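Local coordinates for elicitor protein Hrip2 (Magnaporthe oryzae, PDB 5FID) that probably acts as a protein elicitor that triggers defence responses in plants attacked by the rice blast fungus, at residues S20-Y23 and D24-T28. The protein carries 1 engineered substitution. Sequence-based numbering, arbitrary orientation.
Sequences SFPY and DGSAT
Gly25 N donates to Pro22 O (3.2 Å), closing a type I beta turn at the end of strand 16-22, after which the chain doubles back until the CA atoms of Phe21 and Thr28 are 4.9 Å apart. Tyr23 and Asp24 occupy the corners with near-standard type I angles; Gly25, the closing residue, takes a positive phi (86°) at which a side chain would be jammed against the preceding carbonyl O. A water donates to both Pro22 O and Ser26 O, bridging the two arms. On Asp24, CG sits between the backbone N and carbonyl carbon (chi1 65°), which swings OD1 back over the turn. This short-armed acceptor reaches Ser26 N, which arrives from above the carboxylate plane, while Ser26 OG, 2.6 Å from Asp24 OD1, adds a second donor at the syn lone pair; together they restrict the carboxylate's rotation. Pro22 serves through its carbonyl and its ring, which packs against the returning chain, CB 3.2 Å from Ser26 OG and CG 3.4 Å from Ala27 O. Farther along, Thr28 CG2 lies obliquely against the Phe21 ring, 3.5 Å from CD2, the two side chains running alongside each other; Lys52 makes a cation-pi contact with that ring. Asp24 and Ser26 form an Asx turn overlapping the beta turn, within the loop that links neighbouring antiparallel strands 16-22 and 32-34 at one margin of the six-stranded sheet.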
loop_
_atom_site.group_PDB
_atom_site.type_symbol
_atom_site.label_atom_id
_atom_site.label_comp_id
_atom_site.label_asym_id
_atom_site.label_seq_id
_atom_site.Cartn_x
_atom_site.Cartn_y
_atom_site.Cartn_z
ATOM N N SER A 20 -15.181 14.219 5.772
ATOM C CA SER A 20 -15.025 12.923 5.110
ATOM C C SER A 20 -16.012 12.752 3.964
ATOM O O SER A 20 -17.200 13.075 4.091
ATOM C CB SER A 20 -15.204 11.782 6.118
ATOM O OG SER A 20 -14.851 10.531 5.536
ATOM N N PHE A 21 -15.503 12.241 2.846
ATOM C CA PHE A 21 -16.276 12.095 1.623
ATOM C C PHE A 21 -16.248 10.641 1.187
ATOM O O PHE A 21 -15.318 10.221 0.491
ATOM C CB PHE A 21 -15.661 12.977 0.532
ATOM C CG PHE A 21 -15.725 14.437 0.847
ATOM C CD1 PHE A 21 -14.835 15.006 1.743
ATOM C CD2 PHE A 21 -16.693 15.237 0.270
ATOM C CE1 PHE A 21 -14.910 16.344 2.064
ATOM C CE2 PHE A 21 -16.762 16.580 0.576
ATOM C CZ PHE A 21 -15.871 17.136 1.471
ATOM N N PRO A 22 -17.270 9.866 1.598
ATOM C CA PRO A 22 -17.335 8.421 1.367
ATOM C C PRO A 22 -17.177 8.048 -0.106
ATOM O O PRO A 22 -17.760 8.712 -0.972
ATOM C CB PRO A 22 -18.738 8.054 1.849
ATOM C CG PRO A 22 -19.064 9.091 2.879
ATOM C CD PRO A 22 -18.430 10.359 2.364
ATOM N N TYR A 23 -16.398 7.004 -0.384
ATOM C CA TYR A 23 -16.208 6.557 -1.760
ATOM C C TYR A 23 -17.500 6.073 -2.406
ATOM O O TYR A 23 -17.645 6.143 -3.631
ATOM C CB TYR A 23 -15.150 5.446 -1.835
ATOM C CG TYR A 23 -13.722 5.929 -1.699
ATOM C CD1 TYR A 23 -13.330 7.136 -2.247
ATOM C CD2 TYR A 23 -12.768 5.174 -1.028
ATOM C CE1 TYR A 23 -12.021 7.587 -2.132
ATOM C CE2 TYR A 23 -11.449 5.621 -0.898
ATOM C CZ TYR A 23 -11.089 6.831 -1.456
ATOM O OH TYR A 23 -9.793 7.292 -1.355
ATOM N N ASP A 24 -18.441 5.576 -1.607
ATOM C CA ASP A 24 -19.673 5.026 -2.194
ATOM C C ASP A 24 -20.747 6.084 -2.441
ATOM O O ASP A 24 -21.878 5.755 -2.805
ATOM C CB ASP A 24 -20.245 3.879 -1.353
ATOM C CG ASP A 24 -20.711 4.326 0.031
ATOM O OD1 ASP A 24 -20.692 5.539 0.336
ATOM O OD2 ASP A 24 -21.124 3.456 0.828
ATOM N N GLY A 25 -20.398 7.347 -2.219
ATOM C CA GLY A 25 -21.295 8.447 -2.533
ATOM C C GLY A 25 -22.290 8.804 -1.450
ATOM O O GLY A 25 -23.079 9.740 -1.612
ATOM N N SER A 26 -22.264 8.078 -0.336
ATOM C CA SER A 26 -23.176 8.379 0.764
ATOM C C SER A 26 -22.854 9.758 1.303
ATOM O O SER A 26 -21.816 10.321 0.953
ATOM C CB SER A 26 -23.089 7.326 1.867
ATOM O OG SER A 26 -21.750 7.044 2.212
ATOM N N ALA A 27 -23.737 10.301 2.140
ATOM C CA ALA A 27 -23.598 11.674 2.632
ATOM C C ALA A 27 -22.214 11.943 3.187
ATOM O O ALA A 27 -21.601 11.069 3.814
ATOM C CB ALA A 27 -24.646 11.967 3.714
ATOM N N THR A 28 -21.731 13.164 2.973
ATOM C CA THR A 28 -20.468 13.597 3.548
ATOM C C THR A 28 -20.607 13.587 5.062
ATOM O O THR A 28 -21.725 13.661 5.601
ATOM C CB THR A 28 -20.086 15.003 3.066
ATOM O OG1 THR A 28 -21.130 15.912 3.412
ATOM C CG2 THR A 28 -19.916 15.023 1.564
HETATM O O HOH W 1 -19.498 10.937 -0.862
#